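Local coordinates for dihydrodipicolinate reductase N-terminus domain-containing protein (Mycobacterium smegmatis, PDB 6IAQ) that probably catalyses NADP-dependent reductive amination of ketones, as a native amine dehydrogenase built on a Rossmann-type dinucleotide-binding domain, at residues A[102-107]-A[312-317]; A[132-137]-A[318-323]. One frame throughout, in Å; residues are numbered along the deposited sequence.

Contact 1. Residues A[102-107]-A[312-317]; sequences NAVTLS and NRIPDV. With NAP (NADP nicotinamide-adenine-dinucleotide phosphate), chain F.
Val104, on strand 102-105, meets the helix 314-319 through both of its methyls, and the two take different partners. Its CB is turned toward the helix. From there CG1, lodged between the backbone N and the carbonyl carbon (chi1 67°), reaches Ile314, where CG1 of Val104 and CG1 of Ile314 lie 4.0 Å apart and the two side chains cross at about a right angle. The other methyl, CG2, stands 4.3 Å from CG2 of Val317 and at the same 4.3 Å from CB of Arg313. Arg313 gives only that near end to the valine: its guanidinium leads away, NH1 pairing with OD2 of Asp316 at 2.9 Å, while NE forms a salt bridge with Asp142. One residue earlier on the strand, the carbonyl O of Ala103 is 3.9 Å from CG1 of Val317. Past the strand's end the backbone turns to the cofactor: N7N of the NADP carboxamide donates to O of Leu106 at 2.9 Å, nearly straight at 168°, and CB of Leu106 packs 3.5 Å from C2N of the nicotinamide. No hydrogen bond crosses between the two segments, so strand and helix are held together here by apolar packing.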
loop_
_atom_site.group_PDB
_atom_site.type_symbol
_atom_site.label_atom_id
_atom_site.label_comp_id
_atom_site.label_asym_id
_atom_site.label_seq_id
_atom_site.Cartn_x
_atom_site.Cartn_y
_atom_site.Cartn_z
ATOM N N ASN A 102 15.116 -15.184 16.906
ATOM C CA ASN A 102 14.078 -14.553 16.043
ATOM C C ASN A 102 14.055 -15.315 14.714
ATOM O O ASN A 102 15.144 -15.722 14.232
ATOM C CB ASN A 102 14.378 -13.087 15.763
ATOM C CG ASN A 102 14.429 -12.235 17.023
ATOM O OD1 ASN A 102 13.457 -12.175 17.770
ATOM N ND2 ASN A 102 15.553 -11.571 17.251
ATOM N N ALA A 103 12.880 -15.496 14.128
ATOM C CA ALA A 103 12.749 -16.219 12.842
ATOM C C ALA A 103 11.809 -15.452 11.910
ATOM O O ALA A 103 10.706 -15.095 12.323
ATOM C CB ALA A 103 12.282 -17.645 13.063
ATOM N N VAL A 104 12.287 -15.202 10.699
ATOM C CA VAL A 104 11.439 -14.772 9.555
ATOM C C VAL A 104 11.389 -15.984 8.605
ATOM O O VAL A 104 12.438 -16.617 8.406
ATOM C CB VAL A 104 12.015 -13.470 8.964
ATOM C CG1 VAL A 104 13.369 -13.668 8.298
ATOM C CG2 VAL A 104 11.028 -12.802 8.043
ATOM N N THR A 105 10.207 -16.360 8.136
ATOM C CA THR A 105 10.021 -17.577 7.310
ATOM C C THR A 105 9.110 -17.302 6.109
ATOM O O THR A 105 8.154 -16.513 6.254
ATOM C CB THR A 105 9.477 -18.732 8.152
ATOM O OG1 THR A 105 9.420 -19.910 7.342
ATOM C CG2 THR A 105 8.114 -18.475 8.743
ATOM N N LEU A 106 9.356 -18.012 5.011
ATOM C CA LEU A 106 8.502 -17.968 3.797
ATOM C C LEU A 106 7.294 -18.866 3.967
ATOM O O LEU A 106 6.453 -18.838 3.048
ATOM C CB LEU A 106 9.327 -18.387 2.576
ATOM C CG LEU A 106 10.394 -17.389 2.170
ATOM C CD1 LEU A 106 11.036 -17.821 0.881
ATOM C CD2 LEU A 106 9.839 -15.959 2.121
ATOM N N SER A 107 7.193 -19.672 5.049
ATOM C CA SER A 107 6.058 -20.610 5.217
ATOM C C SER A 107 4.730 -19.879 4.935
ATOM O O SER A 107 4.394 -18.978 5.691
ATOM C CB SER A 107 6.063 -21.279 6.571
ATOM O OG SER A 107 7.184 -22.152 6.683
ATOM N N ASN A 312 13.753 -7.373 3.789
ATOM C CA ASN A 312 13.421 -5.990 4.228
ATOM C C ASN A 312 12.617 -6.092 5.529
ATOM O O ASN A 312 12.587 -5.084 6.275
ATOM C CB ASN A 312 12.720 -5.190 3.127
ATOM C CG ASN A 312 13.595 -4.934 1.908
ATOM O OD1 ASN A 312 14.819 -5.089 1.957
ATOM N ND2 ASN A 312 12.980 -4.546 0.793
ATOM N N ARG A 313 12.054 -7.268 5.849
ATOM C CA ARG A 313 11.338 -7.479 7.135
ATOM C C ARG A 313 12.303 -7.744 8.312
ATOM O O ARG A 313 11.864 -7.650 9.469
ATOM C CB ARG A 313 10.340 -8.638 7.050
ATOM C CG ARG A 313 8.977 -8.314 6.456
ATOM C CD ARG A 313 8.312 -7.140 7.139
ATOM N NE ARG A 313 6.954 -6.912 6.688
ATOM C CZ ARG A 313 6.232 -5.830 7.004
ATOM N NH1 ARG A 313 6.737 -4.861 7.782
ATOM N NH2 ARG A 313 5.001 -5.726 6.544
ATOM N N ILE A 314 13.561 -8.079 8.080
ATOM C CA ILE A 314 14.440 -8.590 9.175
ATOM C C ILE A 314 14.553 -7.538 10.284
ATOM O O ILE A 314 14.391 -7.884 11.457
ATOM C CB ILE A 314 15.803 -9.077 8.646
ATOM C CG1 ILE A 314 15.657 -10.434 7.941
ATOM C CG2 ILE A 314 16.833 -9.147 9.772
ATOM C CD1 ILE A 314 16.837 -10.790 7.090
ATOM N N PRO A 315 14.817 -6.242 10.008
ATOM C CA PRO A 315 14.890 -5.252 11.092
ATOM C C PRO A 315 13.572 -5.133 11.871
ATOM O O PRO A 315 13.624 -4.926 13.081
ATOM C CB PRO A 315 15.236 -3.924 10.414
ATOM C CG PRO A 315 15.867 -4.337 9.094
ATOM C CD PRO A 315 15.235 -5.671 8.727
ATOM N N ASP A 316 12.434 -5.258 11.173
ATOM C CA ASP A 316 11.089 -5.163 11.781
ATOM C C ASP A 316 10.926 -6.307 12.753
ATOM O O ASP A 316 10.427 -6.057 13.844
ATOM C CB ASP A 316 9.970 -5.164 10.739
ATOM C CG ASP A 316 10.018 -4.000 9.763
ATOM O OD1 ASP A 316 10.703 -2.985 10.097
ATOM O OD2 ASP A 316 9.395 -4.124 8.680
ATOM N N VAL A 317 11.347 -7.522 12.364
ATOM C CA VAL A 317 11.074 -8.753 13.152
ATOM C C VAL A 317 12.001 -8.725 14.376
ATOM O O VAL A 317 11.526 -9.028 15.470
ATOM C CB VAL A 317 11.218 -10.016 12.274
ATOM C CG1 VAL A 317 11.286 -11.289 13.092
ATOM C CG2 VAL A 317 10.063 -10.106 11.272
HETATM P PA NAP F . 13.505 -25.545 -2.433
HETATM O O1A NAP F . 14.404 -25.030 -3.456
HETATM O O2A NAP F . 12.918 -26.989 -2.448
HETATM O O5B NAP F . 14.264 -25.309 -1.007
HETATM C C5B NAP F . 13.850 -25.946 0.210
HETATM C C4B NAP F . 15.081 -26.124 1.089
HETATM O O4B NAP F . 14.738 -26.686 2.354
HETATM C C3B NAP F . 16.182 -27.043 0.495
HETATM O O3B NAP F . 17.397 -26.262 0.598
HETATM C C2B NAP F . 16.286 -28.252 1.419
HETATM O O2B NAP F . 17.641 -28.696 1.655
HETATM C C1B NAP F . 15.828 -27.604 2.689
HETATM N N9A NAP F . 15.301 -28.471 3.741
HETATM C C8A NAP F . 14.256 -29.323 3.707
HETATM N N7A NAP F . 14.087 -29.833 4.932
HETATM C C5A NAP F . 14.979 -29.230 5.754
HETATM C C6A NAP F . 15.347 -29.261 7.192
HETATM N N6A NAP F . 14.711 -30.056 8.043
HETATM N N1A NAP F . 16.341 -28.482 7.615
HETATM C C2A NAP F . 17.023 -27.641 6.809
HETATM N N3A NAP F . 16.760 -27.539 5.486
HETATM C C4A NAP F . 15.786 -28.336 4.962
HETATM O O3 NAP F . 12.166 -24.603 -2.274
HETATM P PN NAP F . 12.143 -22.948 -2.369
HETATM O O1N NAP F . 11.683 -22.452 -3.705
HETATM O O2N NAP F . 13.398 -22.370 -1.815
HETATM O O5D NAP F . 10.930 -22.859 -1.331
HETATM C C5D NAP F . 11.003 -23.139 0.072
HETATM C C4D NAP F . 9.712 -22.926 0.813
HETATM O O4D NAP F . 9.397 -21.496 0.756
HETATM C C3D NAP F . 8.591 -23.725 0.210
HETATM O O3D NAP F . 7.755 -24.317 1.188
HETATM C C2D NAP F . 7.812 -22.667 -0.584
HETATM O O2D NAP F . 6.450 -23.086 -0.745
HETATM C C1D NAP F . 8.055 -21.399 0.285
HETATM N N1N NAP F . 7.904 -20.159 -0.497
HETATM C C2N NAP F . 7.113 -19.221 -0.013
HETATM C C3N NAP F . 6.896 -18.066 -0.749
HETATM C C7N NAP F . 6.037 -16.943 -0.210
HETATM O O7N NAP F . 5.778 -16.037 -1.002
HETATM N N7N NAP F . 5.622 -16.925 1.069
HETATM C C4N NAP F . 7.534 -17.915 -1.980
HETATM C C5N NAP F . 8.368 -18.915 -2.468
HETATM C C6N NAP F . 8.530 -20.029 -1.682
HETATM P P2B NAP F . 18.572 -29.262 0.488
HETATM O O1X NAP F . 18.905 -28.132 -0.444
HETATM O O2X NAP F . 19.886 -29.605 1.187
HETATM O O3X NAP F . 17.680 -30.407 -0.000
#

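Contact 2. Residues A[132-137]-A[318-323]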
loop_
_atom_site.group_PDB
_atom_site.type_symbol
_atom_site.label_atom_id
_atom_site.label_comp_id
_atom_site.label_asym_id
_atom_site.label_seq_id
_atom_site.Cartn_x
_atom_site.Cartn_y
_atom_site.Cartn_z
ATOM N N GLY A 132 11.916 -14.515 24.414
ATOM C CA GLY A 132 12.106 -13.150 23.888
ATOM C C GLY A 132 12.185 -13.092 22.361
ATOM O O GLY A 132 12.542 -12.026 21.844
ATOM N N ALA A 133 11.842 -14.172 21.655
ATOM C CA ALA A 133 12.002 -14.282 20.186
ATOM C C ALA A 133 10.700 -13.882 19.471
ATOM O O ALA A 133 9.577 -14.209 19.972
ATOM C CB ALA A 133 12.413 -15.689 19.800
ATOM N N THR A 134 10.852 -13.260 18.300
ATOM C CA THR A 134 9.729 -12.987 17.350
ATOM C C THR A 134 9.747 -14.023 16.212
ATOM O O THR A 134 10.844 -14.262 15.659
ATOM C CB THR A 134 9.801 -11.557 16.806
ATOM O OG1 THR A 134 9.807 -10.644 17.919
ATOM C CG2 THR A 134 8.657 -11.273 15.844
ATOM N N LEU A 135 8.593 -14.608 15.894
ATOM C CA LEU A 135 8.391 -15.467 14.692
ATOM C C LEU A 135 7.409 -14.761 13.742
ATOM O O LEU A 135 6.313 -14.348 14.195
ATOM C CB LEU A 135 7.827 -16.834 15.080
ATOM C CG LEU A 135 8.510 -17.571 16.233
ATOM C CD1 LEU A 135 7.771 -18.866 16.505
ATOM C CD2 LEU A 135 9.979 -17.851 15.971
ATOM N N THR A 136 7.782 -14.616 12.471
ATOM C CA THR A 136 6.960 -13.891 11.453
ATOM C C THR A 136 6.996 -14.641 10.117
ATOM O O THR A 136 8.099 -14.842 9.591
ATOM C CB THR A 136 7.456 -12.453 11.276
ATOM O OG1 THR A 136 7.286 -11.755 12.519
ATOM C CG2 THR A 136 6.726 -11.733 10.157
ATOM N N GLY A 137 5.836 -15.039 9.620
ATOM C CA GLY A 137 5.644 -15.481 8.227
ATOM C C GLY A 137 5.526 -14.304 7.285
ATOM O O GLY A 137 4.655 -13.434 7.520
ATOM N N ILE A 318 13.249 -8.276 14.227
ATOM C CA ILE A 318 14.163 -8.133 15.398
ATOM C C ILE A 318 13.564 -7.130 16.387
ATOM O O ILE A 318 13.461 -7.473 17.578
ATOM C CB ILE A 318 15.593 -7.779 14.974
ATOM C CG1 ILE A 318 16.226 -8.950 14.203
ATOM C CG2 ILE A 318 16.410 -7.392 16.209
ATOM C CD1 ILE A 318 17.468 -8.579 13.444
ATOM N N ALA A 319 13.121 -5.966 15.905
ATOM C CA ALA A 319 12.582 -4.861 16.740
ATOM C C ALA A 319 11.184 -5.176 17.300
ATOM O O ALA A 319 10.767 -4.476 18.227
ATOM C CB ALA A 319 12.558 -3.593 15.919
ATOM N N ALA A 320 10.460 -6.176 16.793
ATOM C CA ALA A 320 9.028 -6.414 17.138
ATOM C C ALA A 320 8.915 -7.068 18.507
ATOM O O ALA A 320 9.867 -7.663 18.982
ATOM C CB ALA A 320 8.367 -7.287 16.107
ATOM N N PRO A 321 7.736 -7.030 19.156
ATOM C CA PRO A 321 7.506 -7.782 20.389
ATOM C C PRO A 321 7.694 -9.284 20.218
ATOM O O PRO A 321 7.542 -9.812 19.114
ATOM C CB PRO A 321 6.033 -7.524 20.733
ATOM C CG PRO A 321 5.737 -6.198 20.050
ATOM C CD PRO A 321 6.564 -6.228 18.775
ATOM N N PRO A 322 8.066 -10.011 21.302
ATOM C CA PRO A 322 8.208 -11.463 21.228
ATOM C C PRO A 322 6.846 -12.105 20.946
ATOM O O PRO A 322 5.827 -11.493 21.252
ATOM C CB PRO A 322 8.751 -11.878 22.604
ATOM C CG PRO A 322 9.360 -10.585 23.168
ATOM C CD PRO A 322 8.491 -9.471 22.599
ATOM N N GLY A 323 6.872 -13.313 20.383
ATOM C CA GLY A 323 5.672 -14.048 19.962
ATOM C C GLY A 323 5.597 -14.179 18.444
ATOM O O GLY A 323 6.552 -13.779 17.750
#
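The last strand of the parallel Rossmann-type sheet is laid down here: the chain runs out of the end of helix 314-319, turns through Pro321 and Pro322 and comes in beside strand 134-137. Thr134 and Gly323 form a parallel beta bridge, with one backbone bond on each side of Thr134. Gly323 N gives its hydrogen to O of Ala133 at 2.9 Å, close to straight at 169°, and Gly323 O accepts a similarly straight bond from N of Leu135, also at 2.9 Å. The CA of Thr134 adds a CA-H...O contact to the same Gly323 O at 3.3 Å, so that one carbonyl is approached by two donors. At the backbone angles of Gly323 a beta carbon would press against the carbonyl O of Pro322, which is why a glycine fits here.

The side chain of Thr134 ties the incoming loop to the strand. Its hydroxyl lies beside the backbone N (chi1 -56°) and donates to O of Pro321, with OG1 and that oxygen 2.7 Å apart; OG1 sits above the carbonyl plane, 59° out of it, rather than on a lone pair. OG1 also makes a weak hydrogen bond with the carbonyl of Val317. The methyl goes the other way, beside the carbonyl carbon, and CG2 of Thr134 rests 4.0 Å from CB of Ala320. At the outer end the ring of Pro322 lies along the chain at Gly132, its CB 3.7 Å from C of Gly132. That glycine, with its positive phi, closes helix 118-130 in a Schellman motif before the chain enters the strand. Leu135 turns its side chain to the same helix, packing on Leu124 and Ala128. A short parallel edge strand, supplied as the chain returns to the sheet after helix 314-319, thus completes the six-stranded sheet of a Rossmann-type dinucleotide-binding domain.

Overall arrangement
Contacts 1 and 2 are successive steps of one return path: helix 314-319 packs on strand 102-105 in contact 1, and its exit runs into the edge strand of contact 2. Their centres are 8 Å apart, and strands 102-105 and 134-137 are sheet neighbours. Thr134 is where they join: its O lies 2.8 Å from Ala103 N and its N 2.9 Å from Asn102 OD1, both probable hydrogen bonds, while CG2 of Val317 packs 3.5 Å from OG1 of Thr136. NADP touches contact 1 directly through Leu106, at the C-terminal end of strand 102-105; contact 2 extends the same sheet on the side away from strand 77-80.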